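Local atomic coordinates of coat protein (Sulfolobus turreted icosahedral virus, PDB entry 2BBD), a protein that builds the capsid shell of an archaeal virus as its major coat protein, with a fold that points to common ancestry with capsid proteins of eukaryotic and bacterial viruses. Residues R31-Q36 with F64-E69; T18-K23 with A148-T153. All blocks are in the same frame, centred on the assembly; numbering follows the deposited sequence.

Contact 1: residues R31-Q36 with F64-E69; sequences RKIRVQ and FNLSYE
Ile33 and Val35 look inward from strand 29-43 and meet Leu66 and Phe64, which belong to the other sheet of the sandwich. Following the first segment from its start, the chain turns a corner at Arg31. Arg31 and Lys32 then lie together opposite Thr155 in a classic beta bulge.

Ile33 makes the first contact with the facing sheet. Its CG1 lies beside the backbone N (chi1 -64°), and an extended second torsion carries CD1 out to the tip of the side chain. There Ile33 CD1 meets Leu66 CD1 at 4.0 Å, the two side chains reaching tip to tip. On the leucine's part, CG stands anti to the backbone N (chi1 -178°), which turns the isobutyl end so that CD1 can meet the isoleucine methyl.

Arg34 belongs to the other face of the strand, where its NE shares Glu117 OE2 with the amine of Lys32, a salt bridge from each. With Val35 the chain returns to the core: Val35 CG1 approaches Phe64 CE1 at 4.2 Å, obliquely to the ring. Trp116 and Phe118 pack edge-to-face with the same ring. Gln36 closes the segment on the same face as Arg34, away from the contact.

The backbones stay well apart, with Ile33 CA 9.9 Å from Leu66 CA, a separation bridged by side chains alone. This is the face-to-face packing of a jelly-roll sandwich, joining strand 29-43 of one sheet to strand 61-68 of the sheet facing it. No hydrogen bond crosses between the segments, and all four touching residues are buried, which implies an adhesion that rests on dispersion and on the exclusion of water, while Lys32 and Arg34 pair with Glu117 on the opposite face of strand 29-43.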
loop_
_atom_site.group_PDB
_atom_site.type_symbol
_atom_site.label_atom_id
_atom_site.label_comp_id
_atom_site.label_asym_id
_atom_site.label_seq_id
_atom_site.Cartn_x
_atom_site.Cartn_y
_atom_site.Cartn_z
ATOM N N ARG A 31 -2.700 -13.563 9.292
ATOM C CA ARG A 31 -3.730 -12.804 8.592
ATOM C C ARG A 31 -3.245 -11.378 8.335
ATOM O O ARG A 31 -3.574 -10.769 7.310
ATOM C CB ARG A 31 -5.026 -12.796 9.398
ATOM C CG ARG A 31 -5.688 -14.168 9.513
ATOM C CD ARG A 31 -6.949 -14.063 10.326
ATOM N NE ARG A 31 -7.967 -13.320 9.592
ATOM C CZ ARG A 31 -8.667 -13.832 8.584
ATOM N NH1 ARG A 31 -8.458 -15.086 8.207
ATOM N NH2 ARG A 31 -9.558 -13.092 7.943
ATOM N N LYS A 32 -2.457 -10.837 9.260
ATOM C CA LYS A 32 -1.921 -9.506 9.048
ATOM C C LYS A 32 -0.748 -9.124 9.943
ATOM O O LYS A 32 -0.456 -9.779 10.943
ATOM C CB LYS A 32 -3.031 -8.448 9.156
ATOM C CG LYS A 32 -3.498 -8.082 10.550
ATOM C CD LYS A 32 -4.439 -6.861 10.477
ATOM C CE LYS A 32 -4.979 -6.441 11.848
ATOM N NZ LYS A 32 -3.928 -5.865 12.736
ATOM N N ILE A 33 -0.060 -8.067 9.539
ATOM C CA ILE A 33 1.068 -7.551 10.283
ATOM C C ILE A 33 0.859 -6.059 10.475
ATOM O O ILE A 33 0.566 -5.332 9.527
ATOM C CB ILE A 33 2.395 -7.769 9.530
ATOM C CG1 ILE A 33 2.673 -9.272 9.385
ATOM C CG2 ILE A 33 3.526 -7.071 10.264
ATOM C CD1 ILE A 33 3.854 -9.586 8.465
ATOM N N ARG A 34 1.003 -5.603 11.707
ATOM C CA ARG A 34 0.847 -4.192 12.007
ATOM C C ARG A 34 2.194 -3.599 12.394
ATOM O O ARG A 34 2.976 -4.221 13.125
ATOM C CB ARG A 34 -0.143 -3.996 13.154
ATOM C CG ARG A 34 -0.172 -2.572 13.682
ATOM C CD ARG A 34 -1.027 -2.457 14.932
ATOM N NE ARG A 34 -2.447 -2.612 14.648
ATOM C CZ ARG A 34 -3.389 -2.668 15.585
ATOM N NH1 ARG A 34 -3.051 -2.585 16.869
ATOM N NH2 ARG A 34 -4.666 -2.793 15.241
ATOM N N VAL A 35 2.457 -2.401 11.886
ATOM C CA VAL A 35 3.685 -1.678 12.163
ATOM C C VAL A 35 3.307 -0.318 12.751
ATOM O O VAL A 35 2.480 0.401 12.185
ATOM C CB VAL A 35 4.512 -1.440 10.865
ATOM C CG1 VAL A 35 5.732 -0.591 11.176
ATOM C CG2 VAL A 35 4.949 -2.773 10.248
ATOM N N GLN A 36 3.891 0.021 13.897
ATOM C CA GLN A 36 3.640 1.316 14.522
ATOM C C GLN A 36 4.966 2.000 14.831
ATOM O O GLN A 36 5.829 1.431 15.520
ATOM C CB GLN A 36 2.835 1.168 15.817
ATOM C CG GLN A 36 1.511 0.443 15.668
ATOM C CD GLN A 36 0.851 0.160 17.009
ATOM O OE1 GLN A 36 0.044 0.952 17.502
ATOM N NE2 GLN A 36 1.206 -0.967 17.615
ATOM N N PHE A 64 8.522 -0.145 2.316
ATOM C CA PHE A 64 8.248 -1.363 3.070
ATOM C C PHE A 64 8.368 -2.509 2.087
ATOM O O PHE A 64 7.813 -2.450 0.984
ATOM C CB PHE A 64 6.821 -1.416 3.615
ATOM C CG PHE A 64 6.597 -0.586 4.833
ATOM C CD1 PHE A 64 7.235 -0.887 6.024
ATOM C CD2 PHE A 64 5.700 0.478 4.803
ATOM C CE1 PHE A 64 6.976 -0.143 7.177
ATOM C CE2 PHE A 64 5.437 1.221 5.943
ATOM C CZ PHE A 64 6.076 0.909 7.134
ATOM N N ASN A 65 9.085 -3.551 2.478
ATOM C CA ASN A 65 9.200 -4.720 1.625
ATOM C C ASN A 65 8.917 -5.976 2.439
ATOM O O ASN A 65 9.630 -6.285 3.396
ATOM C CB ASN A 65 10.585 -4.791 0.987
ATOM C CG ASN A 65 10.685 -5.892 -0.038
ATOM O OD1 ASN A 65 10.786 -7.080 0.304
ATOM N ND2 ASN A 65 10.637 -5.513 -1.308
ATOM N N LEU A 66 7.861 -6.692 2.068
ATOM C CA LEU A 66 7.491 -7.922 2.767
ATOM C C LEU A 66 7.700 -9.084 1.808
ATOM O O LEU A 66 7.110 -9.130 0.721
ATOM C CB LEU A 66 6.033 -7.879 3.229
ATOM C CG LEU A 66 5.571 -9.118 4.005
ATOM C CD1 LEU A 66 6.347 -9.217 5.322
ATOM C CD2 LEU A 66 4.087 -9.042 4.273
ATOM N N SER A 67 8.562 -10.010 2.206
ATOM C CA SER A 67 8.872 -11.154 1.374
ATOM C C SER A 67 9.202 -12.400 2.198
ATOM O O SER A 67 9.454 -12.319 3.398
ATOM C CB SER A 67 10.062 -10.811 0.478
ATOM O OG SER A 67 11.235 -10.696 1.258
ATOM N N TYR A 68 9.187 -13.553 1.535
ATOM C CA TYR A 68 9.504 -14.822 2.178
ATOM C C TYR A 68 10.279 -15.679 1.185
ATOM O O TYR A 68 10.241 -15.431 -0.024
ATOM C CB TYR A 68 8.229 -15.550 2.631
ATOM C CG TYR A 68 7.279 -15.904 1.514
ATOM C CD1 TYR A 68 6.458 -14.939 0.935
ATOM C CD2 TYR A 68 7.223 -17.203 1.012
ATOM C CE1 TYR A 68 5.605 -15.260 -0.123
ATOM C CE2 TYR A 68 6.380 -17.534 -0.038
ATOM C CZ TYR A 68 5.576 -16.560 -0.607
ATOM O OH TYR A 68 4.771 -16.881 -1.674
ATOM N N GLU A 69 11.000 -16.666 1.705
ATOM C CA GLU A 69 11.800 -17.558 0.877
ATOM C C GLU A 69 12.771 -16.802 -0.007
ATOM O O GLU A 69 13.104 -17.247 -1.103
ATOM C CB GLU A 69 10.897 -18.443 0.025
ATOM C CG GLU A 69 10.475 -19.698 0.746
ATOM C CD GLU A 69 9.325 -20.393 0.057
ATOM O OE1 GLU A 69 9.333 -20.450 -1.194
ATOM O OE2 GLU A 69 8.420 -20.885 0.768
#

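Contact 2: residues T18-K23 with A148-T153; sequences TNIPIK and ASFYIT
Ile22 and Ile152 form the tighter half of this contact. Their side chains reach toward each other tip to tip, and Ile22 CD1 lies 3.7 Å from Ile152 CD1. The same methyl also touches the stem of its partner, with Ile22 CD1 4.0 Å from Ile152 CG1. Ile22 is extended beyond CB, whereas in Ile152 the bend at the second torsion (chi2 -59°) turns CD1 aside, and the Ile22 methyl touches both CD1 and CG1.

Two residues earlier on each strand, Ile20 meets Phe150 less closely. Ile20 CD1 sits 4.0 Å from Phe150 CE1, and the neighbouring ring atom Phe150 CD1 is almost as near, so a single methyl approaches the ring obliquely, near CD1 and CE1. Phe150 also leans on Ile135, Val35 and Leu37, while Tyr12 of strand 2-13 packs against both Ile20 and Ile22.

The outer side is quite different. Asn19, Pro21 and Lys23 are exposed on the face of strand 19-24 turned away from the contact. On the other strand Tyr151 points away from the contact. Thr153 is a separate case, a buried residue whose OG1 is hydrogen-bonded to Thr7 OG1.

Equivalent residues follow one another in the same sense along both strands, Ile20 with Phe150 and then Ile22 with Ile152. The CA atoms of Ile22 and Ile152 are 9.0 Å apart, a spacing for packed sheets rather than for paired strands. The contact thus joins the edge strand of one sheet of the jelly roll, as counted within this chain, to strand 145-158 inside the facing sheet. With three isoleucines and one phenylalanine buried and no hydrogen bond between the segments, cohesion here comes from close hydrocarbon packing, and the polar Asn19 and Lys23 keep to the exposed side.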
loop_
_atom_site.group_PDB
_atom_site.type_symbol
_atom_site.label_atom_id
_atom_site.label_comp_id
_atom_site.label_asym_id
_atom_site.label_seq_id
_atom_site.Cartn_x
_atom_site.Cartn_y
_atom_site.Cartn_z
ATOM N N THR A 18 17.991 3.974 6.848
ATOM C CA THR A 18 18.444 2.688 7.363
ATOM C C THR A 18 17.503 1.554 6.920
ATOM O O THR A 18 16.281 1.664 7.026
ATOM C CB THR A 18 18.512 2.701 8.918
ATOM O OG1 THR A 18 19.334 3.791 9.366
ATOM C CG2 THR A 18 19.087 1.395 9.433
ATOM N N ASN A 19 18.071 0.475 6.403
ATOM C CA ASN A 19 17.261 -0.661 5.991
ATOM C C ASN A 19 17.182 -1.610 7.183
ATOM O O ASN A 19 18.182 -2.196 7.595
ATOM C CB ASN A 19 17.883 -1.366 4.789
ATOM C CG ASN A 19 17.089 -2.589 4.361
ATOM O OD1 ASN A 19 15.864 -2.550 4.266
ATOM N ND2 ASN A 19 17.787 -3.684 4.101
ATOM N N ILE A 20 15.986 -1.755 7.733
ATOM C CA ILE A 20 15.779 -2.595 8.896
ATOM C C ILE A 20 15.066 -3.906 8.548
ATOM O O ILE A 20 13.852 -3.918 8.339
ATOM C CB ILE A 20 14.934 -1.839 9.947
ATOM C CG1 ILE A 20 15.539 -0.457 10.210
ATOM C CG2 ILE A 20 14.843 -2.651 11.218
ATOM C CD1 ILE A 20 14.687 0.418 11.132
ATOM N N PRO A 21 15.817 -5.023 8.472
ATOM C CA PRO A 21 15.203 -6.314 8.151
ATOM C C PRO A 21 14.617 -6.926 9.415
ATOM O O PRO A 21 15.323 -7.119 10.399
ATOM C CB PRO A 21 16.369 -7.125 7.595
ATOM C CG PRO A 21 17.527 -6.632 8.407
ATOM C CD PRO A 21 17.288 -5.121 8.460
ATOM N N ILE A 22 13.321 -7.210 9.393
ATOM C CA ILE A 22 12.659 -7.791 10.550
ATOM C C ILE A 22 12.189 -9.197 10.217
ATOM O O ILE A 22 11.490 -9.408 9.229
ATOM C CB ILE A 22 11.442 -6.942 10.978
ATOM C CG1 ILE A 22 11.890 -5.508 11.289
ATOM C CG2 ILE A 22 10.784 -7.546 12.205
ATOM C CD1 ILE A 22 10.715 -4.539 11.534
ATOM N N LYS A 23 12.581 -10.165 11.031
ATOM C CA LYS A 23 12.160 -11.537 10.785
ATOM C C LYS A 23 10.787 -11.733 11.405
ATOM O O LYS A 23 10.567 -11.390 12.563
ATOM C CB LYS A 23 13.152 -12.522 11.404
ATOM C CG LYS A 23 12.868 -13.974 11.036
ATOM C CD LYS A 23 12.906 -14.182 9.520
ATOM C CE LYS A 23 13.126 -15.643 9.192
ATOM N NZ LYS A 23 14.336 -16.183 9.899
ATOM N N ALA A 148 12.237 7.606 18.131
ATOM C CA ALA A 148 11.190 6.589 18.122
ATOM C C ALA A 148 11.669 5.190 17.716
ATOM O O ALA A 148 12.825 4.991 17.324
ATOM C CB ALA A 148 10.061 7.049 17.176
ATOM N N SER A 149 10.749 4.234 17.796
ATOM C CA SER A 149 11.009 2.839 17.445
ATOM C C SER A 149 9.786 2.225 16.757
ATOM O O SER A 149 8.652 2.690 16.934
ATOM C CB SER A 149 11.314 2.010 18.703
ATOM O OG SER A 149 12.502 2.428 19.352
ATOM N N PHE A 150 10.032 1.171 15.984
ATOM C CA PHE A 150 8.976 0.451 15.301
ATOM C C PHE A 150 8.543 -0.721 16.149
ATOM O O PHE A 150 9.387 -1.505 16.606
ATOM C CB PHE A 150 9.450 -0.107 13.965
ATOM C CG PHE A 150 9.709 0.935 12.922
ATOM C CD1 PHE A 150 11.000 1.386 12.678
ATOM C CD2 PHE A 150 8.661 1.437 12.150
ATOM C CE1 PHE A 150 11.247 2.323 11.667
ATOM C CE2 PHE A 150 8.897 2.370 11.144
ATOM C CZ PHE A 150 10.195 2.812 10.901
ATOM N N TYR A 151 7.229 -0.833 16.344
ATOM C CA TYR A 151 6.618 -1.922 17.089
ATOM C C TYR A 151 5.883 -2.796 16.079
ATOM O O TYR A 151 5.110 -2.298 15.254
ATOM C CB TYR A 151 5.639 -1.381 18.130
ATOM C CG TYR A 151 6.317 -0.557 19.188
ATOM C CD1 TYR A 151 6.810 0.710 18.893
ATOM C CD2 TYR A 151 6.513 -1.064 20.478
ATOM C CE1 TYR A 151 7.484 1.460 19.847
ATOM C CE2 TYR A 151 7.191 -0.323 21.448
ATOM C CZ TYR A 151 7.674 0.938 21.122
ATOM O OH TYR A 151 8.355 1.677 22.057
ATOM N N ILE A 152 6.135 -4.099 16.144
ATOM C CA ILE A 152 5.533 -5.048 15.226
ATOM C C ILE A 152 4.455 -5.888 15.900
ATOM O O ILE A 152 4.688 -6.481 16.953
ATOM C CB ILE A 152 6.598 -5.995 14.662
ATOM C CG1 ILE A 152 7.759 -5.187 14.080
ATOM C CG2 ILE A 152 5.970 -6.931 13.636
ATOM C CD1 ILE A 152 7.371 -4.203 12.958
ATOM N N THR A 153 3.270 -5.937 15.298
ATOM C CA THR A 153 2.184 -6.722 15.870
ATOM C C THR A 153 1.636 -7.680 14.819
ATOM O O THR A 153 1.307 -7.286 13.710
ATOM C CB THR A 153 1.070 -5.826 16.391
ATOM O OG1 THR A 153 1.594 -4.981 17.420
ATOM C CG2 THR A 153 -0.047 -6.656 16.972
#

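In the fold
From the N terminus the chain first runs through strand 2-13, then strand 19-24, which supplies the first half of contact 2, and next strand 29-43, which opens contact 1. Strand 61-68 closes contact 1 after an excursion that includes the short strand 49-50; contact 2 waits for strand 145-158, so the first is nested inside the second. Both tie together the same two sheets of the N-terminal jelly roll, with centres about 10 Å apart. Strands 29-43 and 145-158 are antiparallel neighbours, probably hydrogen-bonded through Arg34 N to Thr153 O and Tyr151 N to Gln36 O. Val35 packs on Phe150 and Ile152, merging both contacts into one continuous core.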